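Local coordinates for protein MtN3/saliva family (PDB 4RNG) that probably transports sugars across the membrane as a homodimer of three-helix subunits, as a bacterial homologue of the SWEET transporters, at residues Leu28-Thr33 against Ile81-Arg86; Ala42-Met47 against Ile75-Ile80; Ile49-Trp54 against Leu68-Ser73. One frame throughout, in Å; residues are numbered along the deposited sequence.

Interaction 1 (Leu28-Thr33 against Ile81-Arg86); sequences LKIYKT and IFMKIR. With SO4 (sulfate ion), chain I.
Met83 reaches from the last turns of helix 64-87 to the end of helix 23-33, where Ile30 and Tyr31 receive it. Its inner part meets Ile30, with Met83 CB 3.7 Å from Ile30 CG2. With chi1 -67° the longer CG1 branch of Ile30 stands beside the backbone N and opposite the carbonyl carbon; this leaves CG2, anti to N, to face the methionine. Farther out, Met83 SD sits 3.8 Å from Tyr31 CB. The sulfur lies at the edge of the Tyr31 ring, near its plane, so it touches the root of the tyrosine and does not cover the aromatic face. Up to SD the methionine is extended (chi2 -176°); the bend comes at the terminal methyl. No hydrogen bond crosses between the segments, and the contact is small, burying 175 Å² in total. The two backbones run in the same general direction, with Ile30 CA and Met83 CA 7.0 Å apart.

Around this apolar patch, Ile30 also packs on Ile80 and Tyr87 of helix 64-87 and on Ala36 and Val39 of the following loop. Lys84 NZ gives a hydrogen bond to Ala36 O, tying that loop to helix 64-87. Within 28-33, Thr33 OG1 donates to Lys29 O at 2.9 Å, arriving on the opposite face of the carbonyl from Thr33 N. On the far side of helix 23-33, Lys29 NZ donates to sulfate O3 at 2.6 Å and to Val39 O of the second subunit. Leu41 N and Ala42 N, at the amino end of helix 41-60 of the second subunit, hold the same sulfate, probably from the crystallisation liquor. The Met83 contact joins the ends of helix 23-33 and helix 64-87, at one end of the three-helix bundle of a SemiSWEET subunit.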
loop_
_atom_site.group_PDB
_atom_site.type_symbol
_atom_site.label_atom_id
_atom_site.label_comp_id
_atom_site.label_asym_id
_atom_site.label_seq_id
_atom_site.Cartn_x
_atom_site.Cartn_y
_atom_site.Cartn_z
ATOM N N LEU C 28 4.545 -10.174 10.082
ATOM C CA LEU C 28 4.497 -11.117 11.192
ATOM C C LEU C 28 4.036 -12.509 10.751
ATOM O O LEU C 28 4.561 -13.521 11.208
ATOM C CB LEU C 28 3.579 -10.581 12.286
ATOM C CG LEU C 28 4.189 -9.376 12.992
ATOM C CD1 LEU C 28 3.248 -8.847 14.037
ATOM C CD2 LEU C 28 5.504 -9.794 13.608
ATOM N N LYS C 29 3.077 -12.547 9.835
ATOM C CA LYS C 29 2.506 -13.803 9.381
ATOM C C LYS C 29 3.534 -14.632 8.622
ATOM O O LYS C 29 3.666 -15.840 8.846
ATOM C CB LYS C 29 1.279 -13.535 8.511
ATOM C CG LYS C 29 0.512 -14.756 8.099
ATOM C CD LYS C 29 -0.672 -14.334 7.265
ATOM C CE LYS C 29 -1.435 -15.533 6.751
ATOM N NZ LYS C 29 -2.904 -15.376 6.912
ATOM N N ILE C 30 4.265 -13.976 7.729
ATOM C CA ILE C 30 5.311 -14.651 6.984
ATOM C C ILE C 30 6.364 -15.179 7.948
ATOM O O ILE C 30 6.801 -16.319 7.832
ATOM C CB ILE C 30 5.951 -13.708 5.949
ATOM C CG1 ILE C 30 4.926 -13.369 4.866
ATOM C CG2 ILE C 30 7.167 -14.355 5.324
ATOM C CD1 ILE C 30 5.396 -12.323 3.884
ATOM N N TYR C 31 6.718 -14.358 8.933
ATOM C CA TYR C 31 7.715 -14.717 9.938
ATOM C C TYR C 31 7.295 -15.872 10.829
ATOM O O TYR C 31 8.093 -16.761 11.144
ATOM C CB TYR C 31 8.014 -13.534 10.840
ATOM C CG TYR C 31 8.972 -13.899 11.933
ATOM C CD1 TYR C 31 10.294 -14.190 11.655
ATOM C CD2 TYR C 31 8.534 -14.016 13.244
ATOM C CE1 TYR C 31 11.168 -14.539 12.658
ATOM C CE2 TYR C 31 9.398 -14.369 14.257
ATOM C CZ TYR C 31 10.716 -14.631 13.958
ATOM O OH TYR C 31 11.593 -14.990 14.961
ATOM N N LYS C 32 6.041 -15.849 11.247
ATOM C CA LYS C 32 5.563 -16.843 12.178
ATOM C C LYS C 32 5.443 -18.187 11.469
ATOM O O LYS C 32 5.787 -19.218 12.041
ATOM C CB LYS C 32 4.231 -16.403 12.776
ATOM C CG LYS C 32 3.484 -17.477 13.556
ATOM C CD LYS C 32 2.194 -16.900 14.134
ATOM C CE LYS C 32 1.359 -17.954 14.835
ATOM N NZ LYS C 32 0.099 -17.368 15.385
ATOM N N THR C 33 5.009 -18.170 10.213
ATOM C CA THR C 33 4.808 -19.416 9.471
ATOM C C THR C 33 5.987 -19.779 8.575
ATOM O O THR C 33 6.044 -20.888 8.051
ATOM C CB THR C 33 3.561 -19.359 8.590
ATOM O OG1 THR C 33 3.764 -18.415 7.528
ATOM C CG2 THR C 33 2.347 -18.964 9.418
ATOM N N ILE C 81 9.844 -8.167 1.468
ATOM C CA ILE C 81 10.580 -8.641 0.293
ATOM C C ILE C 81 11.707 -9.605 0.711
ATOM O O ILE C 81 11.899 -10.664 0.110
ATOM C CB ILE C 81 11.173 -7.463 -0.516
ATOM C CG1 ILE C 81 10.046 -6.620 -1.113
ATOM C CG2 ILE C 81 12.101 -7.967 -1.616
ATOM C CD1 ILE C 81 10.528 -5.393 -1.880
ATOM N N PHE C 82 12.429 -9.230 1.762
ATOM C CA PHE C 82 13.529 -10.028 2.297
ATOM C C PHE C 82 13.058 -11.422 2.783
ATOM O O PHE C 82 13.749 -12.421 2.570
ATOM C CB PHE C 82 14.227 -9.244 3.405
ATOM C CG PHE C 82 15.375 -9.958 4.024
ATOM C CD1 PHE C 82 15.187 -10.845 5.070
ATOM C CD2 PHE C 82 16.655 -9.726 3.570
ATOM C CE1 PHE C 82 16.256 -11.495 5.649
ATOM C CE2 PHE C 82 17.725 -10.381 4.139
ATOM C CZ PHE C 82 17.520 -11.271 5.179
ATOM N N MET C 83 11.911 -11.484 3.459
ATOM C CA MET C 83 11.364 -12.759 3.918
ATOM C C MET C 83 10.735 -13.601 2.801
ATOM O O MET C 83 10.742 -14.842 2.863
ATOM C CB MET C 83 10.343 -12.542 5.032
ATOM C CG MET C 83 10.956 -12.378 6.411
ATOM S SD MET C 83 9.699 -12.237 7.690
ATOM C CE MET C 83 8.905 -10.693 7.204
ATOM N N LYS C 84 10.177 -12.935 1.796
ATOM C CA LYS C 84 9.717 -13.633 0.604
ATOM C C LYS C 84 10.900 -14.363 -0.055
ATOM O O LYS C 84 10.791 -15.540 -0.405
ATOM C CB LYS C 84 9.057 -12.660 -0.367
ATOM C CG LYS C 84 8.648 -13.268 -1.702
ATOM C CD LYS C 84 7.434 -14.182 -1.592
ATOM C CE LYS C 84 6.936 -14.580 -2.983
ATOM N NZ LYS C 84 6.231 -15.877 -2.983
ATOM N N ILE C 85 12.039 -13.682 -0.181
ATOM C CA ILE C 85 13.239 -14.307 -0.745
ATOM C C ILE C 85 13.863 -15.351 0.187
ATOM O O ILE C 85 14.268 -16.420 -0.267
ATOM C CB ILE C 85 14.313 -13.255 -1.085
ATOM C CG1 ILE C 85 13.771 -12.256 -2.106
ATOM C CG2 ILE C 85 15.552 -13.913 -1.671
ATOM C CD1 ILE C 85 14.658 -11.071 -2.318
ATOM N N ARG C 86 13.896 -15.067 1.487
ATOM C CA ARG C 86 14.450 -16.001 2.474
ATOM C C ARG C 86 13.684 -17.305 2.607
ATOM O O ARG C 86 14.300 -18.357 2.718
ATOM C CB ARG C 86 14.538 -15.347 3.851
ATOM C CG ARG C 86 14.836 -16.329 4.982
ATOM C CD ARG C 86 15.160 -15.621 6.296
ATOM N NE ARG C 86 15.266 -16.566 7.407
ATOM C CZ ARG C 86 16.364 -17.228 7.758
ATOM N NH1 ARG C 86 17.484 -17.069 7.072
ATOM N NH2 ARG C 86 16.334 -18.057 8.797
HETATM S S SO4 I . -5.124 -13.231 8.863
HETATM O O1 SO4 I . -4.386 -14.068 9.804
HETATM O O2 SO4 I . -6.563 -13.407 9.085
HETATM O O3 SO4 I . -4.789 -13.638 7.500
HETATM O O4 SO4 I . -4.725 -11.839 9.061
#

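Interaction 2 (Ala42-Met47 against Ile75-Ile80). With SO4 (sulfate ion), chain K.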
loop_
_atom_site.group_PDB
_atom_site.type_symbol
_atom_site.label_atom_id
_atom_site.label_comp_id
_atom_site.label_asym_id
_atom_site.label_seq_id
_atom_site.Cartn_x
_atom_site.Cartn_y
_atom_site.Cartn_z
ATOM N N ALA C 42 5.666 -9.434 -6.945
ATOM C CA ALA C 42 5.528 -8.330 -7.899
ATOM C C ALA C 42 4.883 -7.135 -7.237
ATOM O O ALA C 42 5.360 -6.011 -7.375
ATOM C CB ALA C 42 4.723 -8.759 -9.122
ATOM N N MET C 43 3.802 -7.392 -6.511
ATOM C CA MET C 43 3.075 -6.348 -5.814
ATOM C C MET C 43 4.003 -5.536 -4.920
ATOM O O MET C 43 3.955 -4.304 -4.922
ATOM C CB MET C 43 1.919 -6.930 -4.986
ATOM C CG MET C 43 1.309 -5.894 -4.058
ATOM S SD MET C 43 0.043 -6.494 -2.942
ATOM C CE MET C 43 0.005 -5.145 -1.761
ATOM N N PHE C 44 4.846 -6.212 -4.150
ATOM C CA PHE C 44 5.680 -5.474 -3.213
ATOM C C PHE C 44 6.865 -4.822 -3.915
ATOM O O PHE C 44 7.299 -3.737 -3.513
ATOM C CB PHE C 44 6.144 -6.374 -2.080
ATOM C CG PHE C 44 5.078 -6.622 -1.056
ATOM C CD1 PHE C 44 4.743 -5.642 -0.142
ATOM C CD2 PHE C 44 4.377 -7.818 -1.038
ATOM C CE1 PHE C 44 3.748 -5.857 0.782
ATOM C CE2 PHE C 44 3.381 -8.040 -0.110
ATOM C CZ PHE C 44 3.065 -7.057 0.803
ATOM N N ILE C 45 7.362 -5.448 -4.979
ATOM C CA ILE C 45 8.429 -4.836 -5.757
ATOM C C ILE C 45 7.999 -3.479 -6.265
ATOM O O ILE C 45 8.642 -2.468 -6.015
ATOM C CB ILE C 45 8.809 -5.684 -6.977
ATOM C CG1 ILE C 45 9.538 -6.962 -6.580
ATOM C CG2 ILE C 45 9.728 -4.909 -7.883
ATOM C CD1 ILE C 45 9.857 -7.826 -7.815
ATOM N N PHE C 46 6.883 -3.466 -6.971
ATOM C CA PHE C 46 6.378 -2.242 -7.549
ATOM C C PHE C 46 5.818 -1.283 -6.495
ATOM O O PHE C 46 5.846 -0.075 -6.693
ATOM C CB PHE C 46 5.357 -2.587 -8.625
ATOM C CG PHE C 46 5.993 -3.132 -9.875
ATOM C CD1 PHE C 46 6.670 -2.296 -10.743
ATOM C CD2 PHE C 46 5.939 -4.480 -10.164
ATOM C CE1 PHE C 46 7.274 -2.793 -11.879
ATOM C CE2 PHE C 46 6.538 -4.982 -11.303
ATOM C CZ PHE C 46 7.207 -4.137 -12.160
ATOM N N MET C 47 5.279 -1.816 -5.399
ATOM C CA MET C 47 4.813 -0.963 -4.317
ATOM C C MET C 47 5.993 -0.118 -3.825
ATOM O O MET C 47 5.869 1.097 -3.666
ATOM C CB MET C 47 4.246 -1.772 -3.140
ATOM C CG MET C 47 2.731 -1.927 -3.118
ATOM S SD MET C 47 1.824 -0.403 -3.455
ATOM C CE MET C 47 2.218 0.564 -2.009
ATOM N N ILE C 75 10.607 0.746 4.623
ATOM C CA ILE C 75 11.326 -0.132 5.524
ATOM C C ILE C 75 10.575 -1.424 5.747
ATOM O O ILE C 75 11.144 -2.509 5.658
ATOM C CB ILE C 75 11.595 0.532 6.878
ATOM C CG1 ILE C 75 12.667 1.617 6.721
ATOM C CG2 ILE C 75 12.106 -0.499 7.871
ATOM C CD1 ILE C 75 12.291 2.956 7.267
ATOM N N LEU C 76 9.287 -1.301 6.033
ATOM C CA LEU C 76 8.476 -2.470 6.329
ATOM C C LEU C 76 8.306 -3.352 5.088
ATOM O O LEU C 76 8.359 -4.582 5.169
ATOM C CB LEU C 76 7.117 -2.024 6.888
ATOM C CG LEU C 76 7.169 -1.288 8.235
ATOM C CD1 LEU C 76 5.798 -0.790 8.623
ATOM C CD2 LEU C 76 7.767 -2.148 9.357
ATOM N N ILE C 77 8.155 -2.714 3.930
ATOM C CA ILE C 77 7.993 -3.452 2.683
ATOM C C ILE C 77 9.253 -4.211 2.357
ATOM O O ILE C 77 9.199 -5.371 1.945
ATOM C CB ILE C 77 7.615 -2.538 1.525
ATOM C CG1 ILE C 77 6.104 -2.344 1.531
ATOM C CG2 ILE C 77 7.997 -3.150 0.196
ATOM C CD1 ILE C 77 5.616 -1.447 0.430
ATOM N N PHE C 78 10.394 -3.574 2.592
ATOM C CA PHE C 78 11.650 -4.261 2.406
ATOM C C PHE C 78 11.739 -5.509 3.293
ATOM O O PHE C 78 12.260 -6.533 2.848
ATOM C CB PHE C 78 12.827 -3.350 2.684
ATOM C CG PHE C 78 14.112 -4.080 2.743
ATOM C CD1 PHE C 78 14.735 -4.488 1.574
ATOM C CD2 PHE C 78 14.687 -4.390 3.954
ATOM C CE1 PHE C 78 15.917 -5.182 1.620
ATOM C CE2 PHE C 78 15.877 -5.091 4.008
ATOM C CZ PHE C 78 16.488 -5.486 2.838
ATOM N N LEU C 79 11.270 -5.444 4.534
ATOM C CA LEU C 79 11.287 -6.662 5.348
ATOM C C LEU C 79 10.576 -7.783 4.653
ATOM O O LEU C 79 11.085 -8.890 4.577
ATOM C CB LEU C 79 10.633 -6.474 6.718
ATOM C CG LEU C 79 11.538 -6.163 7.889
ATOM C CD1 LEU C 79 12.282 -4.880 7.634
ATOM C CD2 LEU C 79 10.677 -6.068 9.118
ATOM N N ILE C 80 9.391 -7.466 4.141
ATOM C CA ILE C 80 8.536 -8.438 3.496
ATOM C C ILE C 80 9.220 -9.020 2.276
ATOM O O ILE C 80 9.190 -10.236 2.084
ATOM C CB ILE C 80 7.180 -7.816 3.114
ATOM C CG1 ILE C 80 6.381 -7.547 4.393
ATOM C CG2 ILE C 80 6.401 -8.733 2.205
ATOM C CD1 ILE C 80 5.194 -6.631 4.200
HETATM S S SO4 K . 5.044 -13.344 -7.806
HETATM O O1 SO4 K . 5.095 -13.455 -6.349
HETATM O O2 SO4 K . 5.128 -14.691 -8.376
HETATM O O3 SO4 K . 6.173 -12.551 -8.278
HETATM O O4 SO4 K . 3.807 -12.666 -8.205
#
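Ile80 sets a methyl squarely on the aromatic ring of Phe44: its CG2 stands 3.8 Å from the ring centroid and only 8° off the normal, a CH-pi contact over one face. The other branch of Ile80 reaches the rim of the same ring, with CD1 3.8 Å from Phe44 CE1, so the isoleucine straddles it from centre to edge. Ile77 approaches at the edge. Its CG1 lies near the ring plane, 3.9 Å from Phe44 CD1, while its CG2 rests 3.8 Å from Phe44 O. Phe44 chi1 of -77° sets CG opposite the carbonyl carbon and sends the ring toward helix 64-87, so that Ile80 meets its face and Ile77 its edge.

One turn on, the packing thins. Met47 offers CB alone, 3.8 Å from Ile77 CD1, while its bent side chain turns away; Met47 packs on Thr19 of the second subunit. At the start of 42-47, Ala42 N makes a weak hydrogen bond of 3.4 Å to sulfate O3. Leu41 N of the same chain and Lys29 NZ of the second subunit hold that ion as well. Ile45 and Phe78 point away on the exposed outer sides of their helices.

The segments are antiparallel, their axes inclined at 149° and no closer than 9.9 Å, a spacing that leaves room for the phenylalanine ring. Leu23 of helix 23-33 touches Phe44, Ile77 and Ile80, bringing helices 23-33, 41-60 and 64-87 together, while the second subunit packs through Ala22 on Met43 and Phe46.

Interaction 3 (Ile49-Trp54 against Leu68-Ser73)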
loop_
_atom_site.group_PDB
_atom_site.type_symbol
_atom_site.label_atom_id
_atom_site.label_comp_id
_atom_site.label_asym_id
_atom_site.label_seq_id
_atom_site.Cartn_x
_atom_site.Cartn_y
_atom_site.Cartn_z
ATOM N N ILE C 49 8.838 0.895 -5.306
ATOM C CA ILE C 49 9.187 2.012 -6.197
ATOM C C ILE C 49 8.152 3.120 -6.155
ATOM O O ILE C 49 8.516 4.297 -6.043
ATOM C CB ILE C 49 9.363 1.586 -7.646
ATOM C CG1 ILE C 49 10.531 0.626 -7.769
ATOM C CG2 ILE C 49 9.641 2.785 -8.513
ATOM C CD1 ILE C 49 10.064 -0.713 -8.072
ATOM N N GLY C 50 6.869 2.747 -6.246
ATOM C CA GLY C 50 5.799 3.723 -6.212
ATOM C C GLY C 50 5.866 4.536 -4.941
ATOM O O GLY C 50 5.818 5.762 -4.972
ATOM N N ILE C 51 6.066 3.841 -3.831
ATOM C CA ILE C 51 6.174 4.457 -2.518
ATOM C C ILE C 51 7.367 5.401 -2.421
ATOM O O ILE C 51 7.270 6.461 -1.802
ATOM C CB ILE C 51 6.280 3.376 -1.423
ATOM C CG1 ILE C 51 4.901 2.793 -1.164
ATOM C CG2 ILE C 51 6.818 3.953 -0.117
ATOM C CD1 ILE C 51 4.884 1.803 -0.065
ATOM N N THR C 52 8.472 5.042 -3.067
ATOM C CA THR C 52 9.609 5.951 -3.146
ATOM C C THR C 52 9.230 7.227 -3.915
ATOM O O THR C 52 9.657 8.324 -3.561
ATOM C CB THR C 52 10.818 5.283 -3.808
ATOM O OG1 THR C 52 10.887 5.716 -5.172
ATOM N N LEU C 53 8.456 7.085 -4.988
ATOM C CA LEU C 53 7.938 8.253 -5.704
ATOM C C LEU C 53 6.921 9.058 -4.886
ATOM O O LEU C 53 6.886 10.275 -4.968
ATOM C CB LEU C 53 7.313 7.829 -7.029
ATOM C CG LEU C 53 8.307 7.585 -8.151
ATOM C CD1 LEU C 53 7.588 7.214 -9.444
ATOM C CD2 LEU C 53 9.081 8.867 -8.346
ATOM N N TRP C 54 6.076 8.383 -4.110
ATOM C CA TRP C 54 5.170 9.091 -3.212
ATOM C C TRP C 54 5.973 9.925 -2.203
ATOM O O TRP C 54 5.584 11.029 -1.840
ATOM C CB TRP C 54 4.272 8.109 -2.469
ATOM C CG TRP C 54 3.080 7.691 -3.238
ATOM C CD1 TRP C 54 2.773 6.426 -3.642
ATOM C CD2 TRP C 54 2.020 8.527 -3.707
ATOM N NE1 TRP C 54 1.589 6.424 -4.327
ATOM C CE2 TRP C 54 1.106 7.721 -4.388
ATOM C CE3 TRP C 54 1.757 9.903 -3.617
ATOM C CZ2 TRP C 54 -0.059 8.212 -4.974
ATOM C CZ3 TRP C 54 0.611 10.401 -4.204
ATOM C CH2 TRP C 54 -0.285 9.557 -4.873
ATOM N N LEU C 68 6.554 10.902 5.876
ATOM C CA LEU C 68 6.781 9.937 6.928
ATOM C C LEU C 68 6.218 8.546 6.601
ATOM O O LEU C 68 6.900 7.523 6.735
ATOM C CB LEU C 68 6.145 10.446 8.221
ATOM C CG LEU C 68 6.878 11.597 8.916
ATOM C CD1 LEU C 68 6.192 11.971 10.222
ATOM C CD2 LEU C 68 8.319 11.284 9.145
ATOM N N ALA C 69 4.961 8.510 6.186
ATOM C CA ALA C 69 4.310 7.237 5.920
ATOM C C ALA C 69 5.068 6.449 4.866
ATOM O O ALA C 69 5.138 5.220 4.919
ATOM C CB ALA C 69 2.874 7.444 5.495
ATOM N N ASN C 70 5.601 7.148 3.880
ATOM C CA ASN C 70 6.226 6.431 2.792
ATOM C C ASN C 70 7.625 5.910 3.122
ATOM O O ASN C 70 7.948 4.748 2.827
ATOM C CB ASN C 70 6.206 7.319 1.552
ATOM C CG ASN C 70 4.821 7.353 0.907
ATOM O OD1 ASN C 70 4.458 6.442 0.169
ATOM N ND2 ASN C 70 4.017 8.327 1.272
ATOM N N LEU C 71 8.411 6.703 3.835
ATOM C CA LEU C 71 9.714 6.227 4.279
ATOM C C LEU C 71 9.563 4.975 5.134
ATOM O O LEU C 71 10.256 3.985 4.929
ATOM C CB LEU C 71 10.458 7.308 5.043
ATOM C CG LEU C 71 10.899 8.468 4.146
ATOM C CD1 LEU C 71 11.489 9.626 4.952
ATOM C CD2 LEU C 71 11.848 7.996 3.072
ATOM N N ILE C 72 8.668 5.036 6.111
ATOM C CA ILE C 72 8.494 3.932 7.017
ATOM C C ILE C 72 7.853 2.718 6.336
ATOM O O ILE C 72 8.238 1.583 6.626
ATOM C CB ILE C 72 7.686 4.381 8.240
ATOM C CG1 ILE C 72 8.368 5.587 8.887
ATOM C CG2 ILE C 72 7.540 3.248 9.248
ATOM C CD1 ILE C 72 7.479 6.304 9.834
ATOM N N SER C 73 6.868 2.917 5.459
ATOM C CA SER C 73 6.322 1.765 4.713
ATOM C C SER C 73 7.418 1.056 3.915
ATOM O O SER C 73 7.440 -0.163 3.825
ATOM C CB SER C 73 5.181 2.171 3.782
ATOM O OG SER C 73 4.083 2.655 4.515
#
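Asn70 faces Ile51 and Trp54 from helix 64-87, and its contacts with them are mostly carbon against oxygen. Asn70 OD1 lies 3.1 Å from Trp54 CB, a short approach to the methylene at the base of the indole. The amide and ring planes are 24° apart, yet the oxygen comes to the indole at a slant and does not stack on it. Ile51 CG2 fits against the backbone of the same residue, 3.3 Å from Asn70 O, and also touches OD1. This close fit accompanies the near approach of the backbones, whose CA atoms at Ile51 and Asn70 are 5.7 Å apart.

Carbon meets carbon where Ile51 CD1 lies 3.9 Å from Ser73 CB and where Ile51 CG2 touches Asn70 CB.

Polar groups come near each other across the interface without bonding. Asn70 OD1 and Ile51 O stand 3.4 Å apart, two acceptors with no proton between them, which is probably mildly unfavourable. The amide's rotation is set from its own helix: ND2 bonds to Val66 O, leaving OD1 to face helix 41-60. Ser73 OG likewise turns to its own backbone, donating to Ala69 O at 2.8 Å on the opposite face from Ser73 N. The serine hydroxyl is also hydrogen-bonded to Thr20 OG1 of helix 7-21.

Trp54 leads its indole away from 68-73: NE1 bonds to Thr19 OG1 of the second subunit, and the ring meets Tyr57 edge-to-face. The axes, 8.6 Å apart at an angle of 150°, make an antiparallel pair of transmembrane helices as in other SemiSWEETs, with Trp54 turned to the dimer interface, where the sugar pathway of this family probably runs.

All three interactions use helix 64-87, the middle member of the bundle. Interaction 1 joins its end to helix 23-33; interactions 2 and 3 join it to helix 41-60. Interaction 2 is the most buried and is apolar in its side chains, with a CH-pi contact. Interaction 1 is more peripheral, its centre about 15 Å from the centre of the chain against about 7 Å for the other two, with a lysine-bound sulfate on the far side of helix 23-33. Interaction 3 brings an amide into the membrane-spanning part and brings the helices closer than interaction 2 does. Packing is continuous: Ile77 CD1 meets Ile51 CD1 at 3.4 Å, and Ile30 CD1 lies 4.1 Å from Ile80 CG2.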